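Local structure of putative sodium:solute symporter (Proteus mirabilis, 5NVA) at residues A[11-16]-A[329-334]; A[118-123]-A[434-439]; A[421-426]-A[464-469]. The protein uses the sodium gradient across the inner membrane to take up sialic acid, chiefly N-acetylneuraminic acid, with two sodium ions per sugar. All blocks are in the same frame, centred on the assembly; numbering follows the deposited sequence.

Contact 1: A[11-16]-A[329-334]; sequences YAVLFG and AGLIIA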
loop_
_atom_site.group_PDB
_atom_site.type_symbol
_atom_site.label_atom_id
_atom_site.label_comp_id
_atom_site.label_asym_id
_atom_site.label_seq_id
_atom_site.Cartn_x
_atom_site.Cartn_y
_atom_site.Cartn_z
ATOM N N TYR A 11 -24.710 4.618 10.748
ATOM C CA TYR A 11 -24.703 3.358 10.010
ATOM C C TYR A 11 -25.315 3.525 8.625
ATOM O O TYR A 11 -24.877 2.881 7.665
ATOM C CB TYR A 11 -25.450 2.281 10.797
ATOM C CG TYR A 11 -24.557 1.410 11.653
ATOM C CD1 TYR A 11 -23.538 0.656 11.086
ATOM C CD2 TYR A 11 -24.742 1.335 13.028
ATOM C CE1 TYR A 11 -22.722 -0.144 11.865
ATOM C CE2 TYR A 11 -23.931 0.539 13.815
ATOM C CZ TYR A 11 -22.923 -0.199 13.230
ATOM O OH TYR A 11 -22.115 -0.993 14.010
ATOM N N ALA A 12 -26.331 4.384 8.502
ATOM C CA ALA A 12 -26.960 4.607 7.204
ATOM C C ALA A 12 -25.979 5.221 6.214
ATOM O O ALA A 12 -25.981 4.871 5.028
ATOM C CB ALA A 12 -28.193 5.497 7.363
ATOM N N VAL A 13 -25.132 6.138 6.684
ATOM C CA VAL A 13 -24.104 6.711 5.821
ATOM C C VAL A 13 -23.086 5.647 5.433
ATOM O O VAL A 13 -22.715 5.518 4.260
ATOM C CB VAL A 13 -23.427 7.909 6.514
ATOM C CG1 VAL A 13 -22.259 8.412 5.681
ATOM C CG2 VAL A 13 -24.433 9.021 6.757
ATOM N N LEU A 14 -22.627 4.864 6.413
ATOM C CA LEU A 14 -21.614 3.847 6.143
ATOM C C LEU A 14 -22.118 2.808 5.150
ATOM O O LEU A 14 -21.381 2.391 4.249
ATOM C CB LEU A 14 -21.187 3.175 7.448
ATOM C CG LEU A 14 -20.310 1.930 7.307
ATOM C CD1 LEU A 14 -18.981 2.278 6.649
ATOM C CD2 LEU A 14 -20.089 1.269 8.659
ATOM N N PHE A 15 -23.371 2.378 5.295
ATOM C CA PHE A 15 -23.919 1.387 4.378
ATOM C C PHE A 15 -24.377 1.999 3.064
ATOM O O PHE A 15 -24.501 1.273 2.071
ATOM C CB PHE A 15 -25.062 0.628 5.046
ATOM C CG PHE A 15 -24.594 -0.504 5.904
ATOM C CD1 PHE A 15 -24.614 -1.804 5.427
ATOM C CD2 PHE A 15 -24.099 -0.266 7.174
ATOM C CE1 PHE A 15 -24.168 -2.846 6.211
ATOM C CE2 PHE A 15 -23.651 -1.305 7.963
ATOM C CZ PHE A 15 -23.685 -2.596 7.479
ATOM N N GLY A 16 -24.635 3.306 3.034
ATOM C CA GLY A 16 -24.754 3.983 1.755
ATOM C C GLY A 16 -23.453 3.947 0.980
ATOM O O GLY A 16 -23.448 3.770 -0.241
ATOM N N ALA A 329 -19.833 11.483 11.735
ATOM C CA ALA A 329 -19.081 10.370 12.308
ATOM C C ALA A 329 -19.101 9.161 11.380
ATOM O O ALA A 329 -18.060 8.545 11.123
ATOM C CB ALA A 329 -19.642 10.007 13.684
ATOM N N GLY A 330 -20.282 8.812 10.863
ATOM C CA GLY A 330 -20.376 7.704 9.928
ATOM C C GLY A 330 -19.683 7.978 8.609
ATOM O O GLY A 330 -19.154 7.057 7.980
ATOM N N LEU A 331 -19.684 9.238 8.167
ATOM C CA LEU A 331 -18.917 9.606 6.982
ATOM C C LEU A 331 -17.430 9.372 7.205
ATOM O O LEU A 331 -16.717 8.928 6.296
ATOM C CB LEU A 331 -19.182 11.068 6.622
ATOM C CG LEU A 331 -18.448 11.633 5.405
ATOM C CD1 LEU A 331 -18.906 10.934 4.135
ATOM C CD2 LEU A 331 -18.654 13.137 5.300
ATOM N N ILE A 332 -16.946 9.659 8.414
ATOM C CA ILE A 332 -15.535 9.460 8.721
ATOM C C ILE A 332 -15.221 7.976 8.870
ATOM O O ILE A 332 -14.147 7.512 8.469
ATOM C CB ILE A 332 -15.158 10.261 9.980
ATOM C CG1 ILE A 332 -15.220 11.761 9.680
ATOM C CG2 ILE A 332 -13.786 9.865 10.479
ATOM C CD1 ILE A 332 -14.367 12.189 8.512
ATOM N N ILE A 333 -16.151 7.206 9.441
ATOM C CA ILE A 333 -15.979 5.757 9.489
ATOM C C ILE A 333 -15.975 5.180 8.079
ATOM O O ILE A 333 -15.243 4.226 7.784
ATOM C CB ILE A 333 -17.071 5.116 10.367
ATOM C CG1 ILE A 333 -16.985 5.648 11.799
ATOM C CG2 ILE A 333 -16.947 3.600 10.362
ATOM C CD1 ILE A 333 -15.655 5.390 12.466
ATOM N N ALA A 334 -16.783 5.755 7.185
ATOM C CA ALA A 334 -16.752 5.341 5.787
ATOM C C ALA A 334 -15.396 5.634 5.158
ATOM O O ALA A 334 -14.866 4.816 4.396
ATOM C CB ALA A 334 -17.867 6.035 5.006
#

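Contact 2: A[118-123]-A[434-439]; sequences VRSRLF and GSAVVG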
loop_
_atom_site.group_PDB
_atom_site.type_symbol
_atom_site.label_atom_id
_atom_site.label_comp_id
_atom_site.label_asym_id
_atom_site.label_seq_id
_atom_site.Cartn_x
_atom_site.Cartn_y
_atom_site.Cartn_z
ATOM N N VAL A 118 12.903 -17.497 -15.687
ATOM C CA VAL A 118 11.696 -17.752 -14.908
ATOM C C VAL A 118 11.987 -17.886 -13.416
ATOM O O VAL A 118 11.069 -17.748 -12.598
ATOM C CB VAL A 118 10.987 -19.009 -15.453
ATOM C CG1 VAL A 118 11.750 -20.269 -15.062
ATOM C CG2 VAL A 118 9.537 -19.070 -14.982
ATOM N N ARG A 119 13.241 -18.142 -13.034
ATOM C CA ARG A 119 13.568 -18.285 -11.618
ATOM C C ARG A 119 13.357 -16.974 -10.867
ATOM O O ARG A 119 12.693 -16.943 -9.824
ATOM C CB ARG A 119 15.010 -18.770 -11.458
ATOM C CG ARG A 119 15.221 -20.228 -11.823
ATOM C CD ARG A 119 16.690 -20.600 -11.740
ATOM N NE ARG A 119 17.477 -19.932 -12.771
ATOM C CZ ARG A 119 18.802 -19.996 -12.861
ATOM N NH1 ARG A 119 19.495 -20.700 -11.976
ATOM N NH2 ARG A 119 19.435 -19.356 -13.835
ATOM N N SER A 120 13.920 -15.879 -11.384
ATOM C CA SER A 120 13.728 -14.579 -10.747
ATOM C C SER A 120 12.268 -14.151 -10.804
ATOM O O SER A 120 11.750 -13.552 -9.853
ATOM C CB SER A 120 14.618 -13.531 -11.412
ATOM O OG SER A 120 15.985 -13.887 -11.320
ATOM N N ARG A 121 11.589 -14.448 -11.913
ATOM C CA ARG A 121 10.178 -14.103 -12.043
ATOM C C ARG A 121 9.338 -14.823 -10.996
ATOM O O ARG A 121 8.473 -14.218 -10.351
ATOM C CB ARG A 121 9.692 -14.442 -13.451
ATOM C CG ARG A 121 8.185 -14.431 -13.612
ATOM C CD ARG A 121 7.797 -14.762 -15.038
ATOM N NE ARG A 121 6.360 -14.637 -15.257
ATOM C CZ ARG A 121 5.752 -14.939 -16.399
ATOM N NH1 ARG A 121 6.458 -15.388 -17.428
ATOM N NH2 ARG A 121 4.439 -14.796 -16.512
ATOM N N LEU A 122 9.583 -16.122 -10.810
ATOM C CA LEU A 122 8.811 -16.889 -9.837
ATOM C C LEU A 122 9.108 -16.439 -8.413
ATOM O O LEU A 122 8.195 -16.355 -7.583
ATOM C CB LEU A 122 9.098 -18.381 -9.996
ATOM C CG LEU A 122 8.432 -19.069 -11.189
ATOM C CD1 LEU A 122 8.797 -20.544 -11.225
ATOM C CD2 LEU A 122 6.924 -18.882 -11.139
ATOM N N PHE A 123 10.376 -16.149 -8.112
ATOM C CA PHE A 123 10.738 -15.696 -6.771
ATOM C C PHE A 123 9.990 -14.420 -6.404
ATOM O O PHE A 123 9.361 -14.337 -5.344
ATOM C CB PHE A 123 12.247 -15.474 -6.676
ATOM C CG PHE A 123 12.667 -14.699 -5.459
ATOM C CD1 PHE A 123 12.749 -15.319 -4.223
ATOM C CD2 PHE A 123 12.967 -13.350 -5.548
ATOM C CE1 PHE A 123 13.129 -14.608 -3.100
ATOM C CE2 PHE A 123 13.346 -12.632 -4.431
ATOM C CZ PHE A 123 13.428 -13.263 -3.204
ATOM N N GLY A 434 21.942 -16.128 -14.199
ATOM C CA GLY A 434 22.658 -16.811 -13.135
ATOM C C GLY A 434 23.068 -15.872 -12.016
ATOM O O GLY A 434 22.881 -16.175 -10.834
ATOM N N SER A 435 23.630 -14.715 -12.374
ATOM C CA SER A 435 24.076 -13.765 -11.361
ATOM C C SER A 435 22.905 -13.174 -10.586
ATOM O O SER A 435 23.051 -12.848 -9.403
ATOM C CB SER A 435 24.899 -12.653 -12.007
ATOM O OG SER A 435 24.074 -11.772 -12.748
ATOM N N ALA A 436 21.745 -13.025 -11.230
ATOM C CA ALA A 436 20.560 -12.568 -10.512
ATOM C C ALA A 436 20.151 -13.571 -9.441
ATOM O O ALA A 436 19.805 -13.185 -8.319
ATOM C CB ALA A 436 19.410 -12.326 -11.491
ATOM N N VAL A 437 20.192 -14.865 -9.769
ATOM C CA VAL A 437 19.852 -15.896 -8.793
ATOM C C VAL A 437 20.849 -15.889 -7.641
ATOM O O VAL A 437 20.468 -16.015 -6.470
ATOM C CB VAL A 437 19.782 -17.274 -9.478
ATOM C CG1 VAL A 437 19.755 -18.386 -8.442
ATOM C CG2 VAL A 437 18.562 -17.352 -10.382
ATOM N N VAL A 438 22.138 -15.738 -7.953
ATOM C CA VAL A 438 23.148 -15.608 -6.905
ATOM C C VAL A 438 22.843 -14.402 -6.027
ATOM O O VAL A 438 22.920 -14.472 -4.795
ATOM C CB VAL A 438 24.555 -15.514 -7.523
ATOM C CG1 VAL A 438 25.588 -15.208 -6.447
ATOM C CG2 VAL A 438 24.901 -16.802 -8.252
ATOM N N GLY A 439 22.479 -13.279 -6.652
ATOM C CA GLY A 439 22.117 -12.100 -5.885
ATOM C C GLY A 439 20.921 -12.332 -4.983
ATOM O O GLY A 439 20.864 -11.809 -3.868
#

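Contact 3: A[421-426]-A[464-469]; sequences LFMLGI and IGSMSV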
loop_
_atom_site.group_PDB
_atom_site.type_symbol
_atom_site.label_atom_id
_atom_site.label_comp_id
_atom_site.label_asym_id
_atom_site.label_seq_id
_atom_site.Cartn_x
_atom_site.Cartn_y
_atom_site.Cartn_z
ATOM N N LEU A 421 16.333 -6.993 -7.763
ATOM C CA LEU A 421 16.259 -7.691 -9.043
ATOM C C LEU A 421 15.916 -6.728 -10.172
ATOM O O LEU A 421 16.525 -6.769 -11.246
ATOM C CB LEU A 421 15.230 -8.819 -8.969
ATOM C CG LEU A 421 15.677 -10.135 -8.333
ATOM C CD1 LEU A 421 14.478 -11.033 -8.083
ATOM C CD2 LEU A 421 16.702 -10.831 -9.215
ATOM N N PHE A 422 14.937 -5.850 -9.945
ATOM C CA PHE A 422 14.547 -4.897 -10.978
ATOM C C PHE A 422 15.648 -3.875 -11.229
ATOM O O PHE A 422 15.966 -3.564 -12.382
ATOM C CB PHE A 422 13.240 -4.207 -10.588
ATOM C CG PHE A 422 12.021 -5.041 -10.841
ATOM C CD1 PHE A 422 11.431 -5.063 -12.093
ATOM C CD2 PHE A 422 11.470 -5.815 -9.832
ATOM C CE1 PHE A 422 10.310 -5.832 -12.335
ATOM C CE2 PHE A 422 10.348 -6.587 -10.065
ATOM C CZ PHE A 422 9.766 -6.596 -11.320
ATOM N N MET A 423 16.240 -3.337 -10.157
ATOM C CA MET A 423 17.360 -2.411 -10.319
ATOM C C MET A 423 18.522 -3.076 -11.044
ATOM O O MET A 423 19.156 -2.462 -11.911
ATOM C CB MET A 423 17.814 -1.887 -8.957
ATOM C CG MET A 423 16.788 -1.031 -8.252
ATOM S SD MET A 423 17.550 0.051 -7.039
ATOM C CE MET A 423 17.624 -1.066 -5.648
ATOM N N LEU A 424 18.812 -4.334 -10.709
ATOM C CA LEU A 424 19.877 -5.063 -11.388
ATOM C C LEU A 424 19.591 -5.184 -12.881
ATOM O O LEU A 424 20.461 -4.911 -13.717
ATOM C CB LEU A 424 20.038 -6.443 -10.753
ATOM C CG LEU A 424 21.181 -7.314 -11.266
ATOM C CD1 LEU A 424 22.523 -6.796 -10.768
ATOM C CD2 LEU A 424 20.975 -8.766 -10.865
ATOM N N GLY A 425 18.370 -5.583 -13.234
ATOM C CA GLY A 425 18.044 -5.773 -14.638
ATOM C C GLY A 425 17.997 -4.474 -15.418
ATOM O O GLY A 425 18.423 -4.419 -16.575
ATOM N N ILE A 426 17.482 -3.412 -14.799
ATOM C CA ILE A 426 17.305 -2.152 -15.516
ATOM C C ILE A 426 18.635 -1.426 -15.686
ATOM O O ILE A 426 18.902 -0.839 -16.741
ATOM C CB ILE A 426 16.266 -1.274 -14.791
ATOM C CG1 ILE A 426 14.882 -1.929 -14.838
ATOM C CG2 ILE A 426 16.215 0.121 -15.401
ATOM C CD1 ILE A 426 14.209 -1.850 -16.191
ATOM N N ILE A 464 19.511 -3.296 2.404
ATOM C CA ILE A 464 20.452 -4.409 2.350
ATOM C C ILE A 464 20.005 -5.440 1.322
ATOM O O ILE A 464 20.823 -5.975 0.565
ATOM C CB ILE A 464 20.622 -5.029 3.749
ATOM C CG1 ILE A 464 21.389 -4.067 4.660
ATOM C CG2 ILE A 464 21.336 -6.367 3.666
ATOM C CD1 ILE A 464 21.388 -4.470 6.115
ATOM N N GLY A 465 18.704 -5.729 1.268
ATOM C CA GLY A 465 18.215 -6.693 0.296
ATOM C C GLY A 465 18.420 -6.233 -1.134
ATOM O O GLY A 465 18.893 -6.992 -1.984
ATOM N N SER A 466 18.081 -4.973 -1.414
ATOM C CA SER A 466 18.186 -4.457 -2.775
ATOM C C SER A 466 19.638 -4.369 -3.224
ATOM O O SER A 466 19.976 -4.757 -4.348
ATOM C CB SER A 466 17.513 -3.089 -2.862
ATOM O OG SER A 466 16.116 -3.194 -2.660
ATOM N N MET A 467 20.516 -3.864 -2.355
ATOM C CA MET A 467 21.905 -3.660 -2.744
ATOM C C MET A 467 22.690 -4.963 -2.797
ATOM O O MET A 467 23.677 -5.053 -3.535
ATOM C CB MET A 467 22.575 -2.672 -1.787
ATOM C CG MET A 467 22.120 -1.231 -1.970
ATOM S SD MET A 467 22.482 -0.582 -3.616
ATOM C CE MET A 467 20.890 -0.725 -4.424
ATOM N N SER A 468 22.281 -5.977 -2.030
ATOM C CA SER A 468 22.964 -7.263 -2.107
ATOM C C SER A 468 22.710 -7.940 -3.449
ATOM O O SER A 468 23.604 -8.594 -3.997
ATOM C CB SER A 468 22.526 -8.162 -0.953
ATOM O OG SER A 468 22.827 -7.567 0.297
ATOM N N VAL A 469 21.503 -7.787 -3.998
ATOM C CA VAL A 469 21.226 -8.321 -5.328
ATOM C C VAL A 469 22.026 -7.564 -6.380
ATOM O O VAL A 469 22.603 -8.167 -7.292
ATOM C CB VAL A 469 19.717 -8.271 -5.628
ATOM C CG1 VAL A 469 19.443 -8.753 -7.047
ATOM C CG2 VAL A 469 18.947 -9.106 -4.626
#

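Contact 1: A[11-16]-A[329-334]
Val13 lays its CG1 methyl against the backbone of helix 328-361 at Gly330, where no side chain stands in the way. Val13 CG1 lies 3.9 Å from Gly330 C and 3.7 Å from Leu331 N, so it rests on the peptide link between the two residues. With CG1 anti to its own backbone N (chi1 174°), this branch is the one that makes the contact. The glycine lets the short helical segments approach to 7.6 Å, crossing at -32° with both chains running the same way. The next residue, Leu14, reaches one turn further along helix 328-361 and splits its two methyls between neighbours: CD1 reaches Ala334 CA at 3.9 Å, while CD2 meets Ile333 CG2 at 4.3 Å. The small Ala334 is consistent with the close backbones here, Leu14 CA lying 5.1 Å from Ala334 CA. Both segments belong to transmembrane helices of the LeuT-fold transporter, the first one in the chain and the one that further along carries Ala339 and Ser342 of the sodium sites. The contact therefore packs helix 8-29 on the sodium-binding helix, with the side chain of Ala334 about 13 Å from a bound sodium ion. Leu14, Gly330, Ile333 and Ala334 are buried, and Met151 of helix 118-151 touches both Leu14 and Ile333. Val13 forms the partly exposed rim. The looser partner there is the Leu331 side chain, which points away overall and touches Val13 CG1 through its CB, at 4.2 Å, before going on to Leu188 of helix 155-203.

Contact 2: A[118-123]-A[434-439]
Val437 sets its CG2 methyl over the centre of one face of the Arg119 guanidinium, 3.6 Å above the plane. The same methyl also meets the arginine chain, lying 4.0 Å from Arg119 CD, and the two side chains cross at about a right angle. Beside this, Ser120 OG touches the Ala436 methyl, CB, at 3.8 Å. The contact is thin: the axes of the short segments stay 9.6 Å apart and side chains bridge the gap. What places the guanidinium is a bend in the arginine chain at chi3 (-68°) together with a salt bridge from its NH2 to Asp117, just ahead of helix 118-151. Farther inward, Leu421 of helix 415-427 touches both Ser120 and Ala436, filling in behind the buried edge. The contact joins the starts of two transmembrane helices, 118-151 and 433-452, at the cytoplasmic side of the membrane, away from the sialic acid and sodium sites. Valine gives the arginine no polar partner; the face of a guanidinium is probably its less strongly hydrated side, so a methyl can sit there at little cost while NH2 is paired with Asp117.

Contact 3: A[421-426]-A[464-469]
Met423 pushes its terminal methyl, CE, between two residues of helix 459-475: it comes to 3.4 Å from Ser466 CB, tighter than usual for two carbons, and to 3.5 Å from Met467 CE. The Met467 side chain starts out away from helix 415-427 but, bent at chi2 and chi3, swings its methyl back to meet that of Met423, the two chains crossing at about a right angle. A turn along, Val469 provides the other half of the contact. Its CG1 methyl, anti to the backbone N (chi1 177°), presses on the backbone of the facing helix, 3.6 Å from Leu421 N, and also touches Leu421 CD2 and Leu424 CD2, each at 4.1 Å. Leu424 extends its other methyl, CD1, to 3.7 Å from the carbonyl oxygen of Val469. The two short segments run in the same sense and cross at -33°, with helix 433-452, which lies between them in sequence, alongside: its Ser443 touches Val469 and its Ile440 touches Leu421. This joins transmembrane helices in the C-terminal part of the chain, away from the substrate and sodium sites. The Ser466 hydroxyl lies between the carbonyl oxygens of Gly416 and Gly462, sharing its one proton. Between the two segments the contact is apolar, but because Gly416 belongs to helix 415-427, a polar tie between the same helices supplements the dispersion.

In the fold
Contacts 2 and 3 are neighbours, with centres about 11 Å apart, and meet at two points: Leu421 CD1 touches Phe123, and Val469 CG2 packs on the carbonyl oxygen of Gly439. Helices 415-427, 433-452 and 459-475 follow one another in the chain, and helix 118-151 joins them through contact 2. Contact 1 stands on the opposite side of the chain's centre, about 47 Å from contact 2 between centres, and is the one that involves the sodium-binding helix. Contacts 1 and 3 are buried and mainly apolar between their segments, with hydrogen bonds to residues just outside them, a weak one from Gly330 to Asn10 in contact 1. Contact 2, partly exposed, sets a charged arginine against a valine methyl.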